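Long-range contacts in quinoline 2-oxidoreductase large subunit (Pseudomonas putida, PDB 1T3Q), which carries the molybdopterin cytosine dinucleotide cofactor of a molybdenum hydroxylase that oxidises quinoline at carbon 2: residues 191-196 / 769-774; 687-692 / 748-753. All coordinates share one frame; numbering follows the deposited sequence.

Contact 1: 191-196 / 769-774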
loop_
_atom_site.group_PDB
_atom_site.type_symbol
_atom_site.label_atom_id
_atom_site.label_comp_id
_atom_site.label_asym_id
_atom_site.label_seq_id
_atom_site.Cartn_x
_atom_site.Cartn_y
_atom_site.Cartn_z
ATOM N N PHE B 191 31.203 31.156 -26.712
ATOM C CA PHE B 191 31.098 30.112 -25.706
ATOM C C PHE B 191 30.214 28.961 -26.150
ATOM O O PHE B 191 29.247 29.144 -26.886
ATOM C CB PHE B 191 30.572 30.715 -24.404
ATOM C CG PHE B 191 31.523 31.698 -23.771
ATOM C CD1 PHE B 191 32.466 31.274 -22.844
ATOM C CD2 PHE B 191 31.495 33.043 -24.129
ATOM C CE1 PHE B 191 33.372 32.171 -22.279
ATOM C CE2 PHE B 191 32.395 33.954 -23.573
ATOM C CZ PHE B 191 33.339 33.515 -22.644
ATOM N N SER B 192 30.558 27.765 -25.695
ATOM C CA SER B 192 29.791 26.588 -26.042
ATOM C C SER B 192 29.837 25.572 -24.916
ATOM O O SER B 192 30.885 25.355 -24.312
ATOM C CB SER B 192 30.347 25.960 -27.320
ATOM O OG SER B 192 29.655 24.762 -27.625
ATOM N N CYS B 193 28.692 24.973 -24.619
ATOM C CA CYS B 193 28.611 23.950 -23.588
ATOM C C CYS B 193 28.086 22.698 -24.262
ATOM O O CYS B 193 27.169 22.767 -25.082
ATOM C CB CYS B 193 27.644 24.358 -22.476
ATOM S SG CYS B 193 28.038 25.924 -21.665
ATOM N N GLY B 194 28.666 21.551 -23.928
ATOM C CA GLY B 194 28.194 20.316 -24.518
ATOM C C GLY B 194 27.003 19.812 -23.729
ATOM O O GLY B 194 26.652 20.377 -22.694
ATOM N N ARG B 195 26.362 18.758 -24.214
ATOM C CA ARG B 195 25.237 18.194 -23.492
ATOM C C ARG B 195 25.789 17.474 -22.268
ATOM O O ARG B 195 26.934 17.012 -22.270
ATOM C CB ARG B 195 24.486 17.171 -24.353
ATOM C CG ARG B 195 23.603 17.792 -25.417
ATOM C CD ARG B 195 22.821 16.753 -26.216
ATOM N NE ARG B 195 21.856 17.433 -27.080
ATOM C CZ ARG B 195 20.582 17.085 -27.207
ATOM N NH1 ARG B 195 20.101 16.050 -26.534
ATOM N NH2 ARG B 195 19.774 17.799 -27.987
ATOM N N VAL B 196 24.969 17.399 -21.228
ATOM C CA VAL B 196 25.319 16.679 -20.014
ATOM C C VAL B 196 24.045 15.980 -19.584
ATOM O O VAL B 196 22.964 16.285 -20.091
ATOM C CB VAL B 196 25.794 17.612 -18.863
ATOM C CG1 VAL B 196 27.053 18.339 -19.273
ATOM C CG2 VAL B 196 24.689 18.590 -18.474
ATOM N N GLU B 769 36.722 28.598 -24.113
ATOM C CA GLU B 769 35.327 28.975 -23.998
ATOM C C GLU B 769 34.342 27.835 -24.192
ATOM O O GLU B 769 33.133 28.054 -24.305
ATOM C CB GLU B 769 35.060 30.131 -24.975
ATOM C CG GLU B 769 35.886 31.380 -24.617
ATOM C CD GLU B 769 35.952 32.416 -25.730
ATOM O OE1 GLU B 769 36.425 33.545 -25.464
ATOM O OE2 GLU B 769 35.542 32.104 -26.868
ATOM N N THR B 770 34.857 26.610 -24.205
ATOM C CA THR B 770 34.010 25.434 -24.364
ATOM C C THR B 770 34.124 24.513 -23.152
ATOM O O THR B 770 35.225 24.277 -22.657
ATOM C CB THR B 770 34.416 24.615 -25.608
ATOM O OG1 THR B 770 34.331 25.439 -26.775
ATOM C CG2 THR B 770 33.502 23.415 -25.777
ATOM N N VAL B 771 32.991 24.022 -22.655
ATOM C CA VAL B 771 33.013 23.069 -21.549
ATOM C C VAL B 771 32.472 21.751 -22.102
ATOM O O VAL B 771 31.643 21.744 -23.017
ATOM C CB VAL B 771 32.144 23.512 -20.337
ATOM C CG1 VAL B 771 32.738 24.766 -19.702
ATOM C CG2 VAL B 771 30.704 23.743 -20.767
ATOM N N PRO B 772 32.936 20.617 -21.558
ATOM C CA PRO B 772 33.919 20.525 -20.472
ATOM C C PRO B 772 35.335 20.872 -20.928
ATOM O O PRO B 772 35.692 20.670 -22.087
ATOM C CB PRO B 772 33.798 19.072 -20.035
ATOM C CG PRO B 772 33.571 18.374 -21.349
ATOM C CD PRO B 772 32.543 19.274 -22.025
ATOM N N ILE B 773 36.135 21.401 -20.009
ATOM C CA ILE B 773 37.517 21.751 -20.304
ATOM C C ILE B 773 38.343 20.508 -20.004
ATOM O O ILE B 773 38.740 20.261 -18.864
ATOM C CB ILE B 773 37.983 22.915 -19.423
ATOM C CG1 ILE B 773 37.075 24.125 -19.668
ATOM C CG2 ILE B 773 39.438 23.242 -19.720
ATOM C CD1 ILE B 773 37.352 25.315 -18.764
ATOM N N THR B 774 38.577 19.727 -21.050
ATOM C CA THR B 774 39.305 18.470 -20.967
ATOM C C THR B 774 40.793 18.650 -21.245
ATOM O O THR B 774 41.221 19.703 -21.703
ATOM C CB THR B 774 38.748 17.498 -22.008
ATOM O OG1 THR B 774 38.987 18.036 -23.315
ATOM C CG2 THR B 774 37.243 17.322 -21.830
#
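Cys193 and Val771 press together on the buried face of a short parallel strand pairing. The CG2 methyl of Val771 lies 3.6 Å from both CB and SG of Cys193. With chi1 at -66°, Val771 holds this branch between its own backbone N and carbonyl carbon, where it bears on the neighbouring strand. Helix 375-393 covers Cys193 through Ala377, and helix 744-761 reaches Val771 through Val754. The other face, bearing Ser192 and Thr770, is partly exposed and looser: Ser192 CB and Thr770 OG1 come no nearer than 4.1 Å. Between the faces runs a ladder of three backbone bonds, Ser192 N to Glu769 O (2.9 Å), Val771 N to Ser192 O (3.0 Å) and Gly194 N to Val771 O (3.1 Å). It adds the C-terminal strand 770-771 to strand 185-193, which on its other edge pairs antiparallel with 298-306 in a mixed sheet of the molybdopterin-binding region. The cis peptide before Pro772 then turns the chain away. At the upstream end, Glu769 lays its CG over one face of the Phe191 ring, off centre and 3.5 Å from CE1, in a CH-pi contact; carboxylate and ring planes are 34° apart. The acid itself is engaged elsewhere: OE1 forms a salt bridge with Arg388, and OE2 accepts the backbone N-H of Gln190.

Contact 2: 687-692 / 748-753; sequences IGQTLL and SAPAAV
With chi1 at 58°, Thr690 splits its two branches between partners one helical turn apart: OG1 goes to Val753 and the CG2 methyl to Pro750. Val753 answers with CG1 anti to its backbone N (chi1 -179°), which brings this methyl within 3.2 Å of Thr690 OG1, a close approach. The hydroxyl's hydrogen bond lies within its own helix, to Ala686 O. Thr690 CG2 reaches the other helix at Pro750, 3.3 Å from Pro750 O and 3.6 Å from Pro750 CB. Helices 672-692 and 744-761 pack here side by side, their local axes 8.8 Å apart and 33° from parallel. Neither is regular: the first widens into a pi-type turn at 688-692, and the second is kinked at Pro750 and Ala751: the proline nitrogen has no hydrogen to give, and Ala751 N makes only a weak bond, to Ser748 O. On one flank Leu691 CG approaches Val753 CG1 at 4.0 Å, and Phe660 of strand 655-665 packs against Val753 and Ile687. On another flank the extended Gln689 brings its NE2 to the CB-CG side of the proline ring, 3.5 Å from Pro750 CG; this amide nitrogen is buried and has no hydrogen-bond partner in the model. Beyond the pair, Leu691 O accepts a bond from Arg185 of the medium subunit.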
loop_
_atom_site.group_PDB
_atom_site.type_symbol
_atom_site.label_atom_id
_atom_site.label_comp_id
_atom_site.label_asym_id
_atom_site.label_seq_id
_atom_site.Cartn_x
_atom_site.Cartn_y
_atom_site.Cartn_z
ATOM N N ILE B 687 31.674 21.147 -11.073
ATOM C CA ILE B 687 33.014 20.710 -11.424
ATOM C C ILE B 687 32.882 19.620 -12.489
ATOM O O ILE B 687 33.694 19.526 -13.414
ATOM C CB ILE B 687 33.740 20.161 -10.181
ATOM C CG1 ILE B 687 34.107 21.330 -9.264
ATOM C CG2 ILE B 687 34.974 19.358 -10.593
ATOM C CD1 ILE B 687 34.537 20.909 -7.858
ATOM N N GLY B 688 31.842 18.806 -12.354
ATOM C CA GLY B 688 31.607 17.752 -13.324
ATOM C C GLY B 688 31.351 18.365 -14.693
ATOM O O GLY B 688 32.038 18.048 -15.663
ATOM N N GLN B 689 30.379 19.268 -14.773
ATOM C CA GLN B 689 30.054 19.904 -16.055
ATOM C C GLN B 689 31.233 20.631 -16.693
ATOM O O GLN B 689 31.450 20.539 -17.904
ATOM C CB GLN B 689 28.907 20.911 -15.902
ATOM C CG GLN B 689 28.504 21.544 -17.246
ATOM C CD GLN B 689 27.625 22.776 -17.110
ATOM O OE1 GLN B 689 27.084 23.277 -18.102
ATOM N NE2 GLN B 689 27.491 23.281 -15.888
ATOM N N THR B 690 32.004 21.349 -15.886
ATOM C CA THR B 690 33.114 22.117 -16.426
ATOM C C THR B 690 34.420 21.399 -16.731
ATOM O O THR B 690 35.185 21.862 -17.574
ATOM C CB THR B 690 33.441 23.332 -15.518
ATOM O OG1 THR B 690 33.755 22.878 -14.193
ATOM C CG2 THR B 690 32.249 24.279 -15.462
ATOM N N LEU B 691 34.686 20.271 -16.077
ATOM C CA LEU B 691 35.949 19.579 -16.314
ATOM C C LEU B 691 35.880 18.119 -16.725
ATOM O O LEU B 691 36.873 17.581 -17.217
ATOM C CB LEU B 691 36.831 19.657 -15.061
ATOM C CG LEU B 691 37.208 21.032 -14.508
ATOM C CD1 LEU B 691 37.972 20.862 -13.196
ATOM C CD2 LEU B 691 38.046 21.784 -15.526
ATOM N N LEU B 692 34.722 17.486 -16.559
ATOM C CA LEU B 692 34.609 16.053 -16.834
ATOM C C LEU B 692 33.483 15.508 -17.701
ATOM O O LEU B 692 33.703 14.617 -18.521
ATOM C CB LEU B 692 34.526 15.316 -15.498
ATOM C CG LEU B 692 35.685 15.490 -14.520
ATOM C CD1 LEU B 692 35.241 15.101 -13.118
ATOM C CD2 LEU B 692 36.854 14.640 -14.989
ATOM N N SER B 748 26.014 29.302 -10.820
ATOM C CA SER B 748 27.251 30.057 -10.659
ATOM C C SER B 748 28.592 29.325 -10.546
ATOM O O SER B 748 29.577 29.759 -11.134
ATOM C CB SER B 748 27.077 30.989 -9.453
ATOM O OG SER B 748 28.269 31.680 -9.131
ATOM N N ALA B 749 28.654 28.234 -9.791
ATOM C CA ALA B 749 29.928 27.531 -9.650
ATOM C C ALA B 749 30.582 27.133 -10.984
ATOM O O ALA B 749 31.802 27.177 -11.115
ATOM C CB ALA B 749 29.761 26.302 -8.747
ATOM N N PRO B 750 29.789 26.740 -11.994
ATOM C CA PRO B 750 30.469 26.373 -13.240
ATOM C C PRO B 750 31.248 27.559 -13.807
ATOM O O PRO B 750 32.331 27.399 -14.369
ATOM C CB PRO B 750 29.319 25.951 -14.152
ATOM C CG PRO B 750 28.283 25.433 -13.178
ATOM C CD PRO B 750 28.343 26.471 -12.080
ATOM N N ALA B 751 30.683 28.755 -13.660
ATOM C CA ALA B 751 31.322 29.960 -14.160
ATOM C C ALA B 751 32.643 30.194 -13.435
ATOM O O ALA B 751 33.631 30.586 -14.045
ATOM C CB ALA B 751 30.391 31.161 -13.980
ATOM N N ALA B 752 32.656 29.940 -12.131
ATOM C CA ALA B 752 33.868 30.119 -11.334
ATOM C C ALA B 752 35.003 29.227 -11.833
ATOM O O ALA B 752 36.153 29.664 -11.901
ATOM C CB ALA B 752 33.576 29.823 -9.857
ATOM N N VAL B 753 34.684 27.981 -12.180
ATOM C CA VAL B 753 35.703 27.055 -12.668
ATOM C C VAL B 753 36.223 27.456 -14.047
ATOM O O VAL B 753 37.436 27.471 -14.280
ATOM C CB VAL B 753 35.177 25.600 -12.741
ATOM C CG1 VAL B 753 36.288 24.675 -13.242
ATOM C CG2 VAL B 753 34.693 25.143 -11.369
#

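Overall arrangement
The centres of the two contacts lie about 9 Å apart, and the contacts meet directly: Ile773 N is 2.7 Å from Thr690 O, a probable hydrogen bond, while Pro772 CB packs 3.5 Å from Gln689 O. Along the chain, contact 2 is nested in the loop closed by contact 1, and helix 744-761 leads on to strand 770-771. Helix 375-393 packs against both contacts. Neither contact includes a residue of the molybdenum pocket, but the Gln689 side chain is about 12 Å from the dioxosulfidomolybdenum ion and from the pterin cytosine dinucleotide, and Glu743 of that pocket immediately precedes helix 744-761. Arg185 of the medium subunit touches both Leu692 and Thr774.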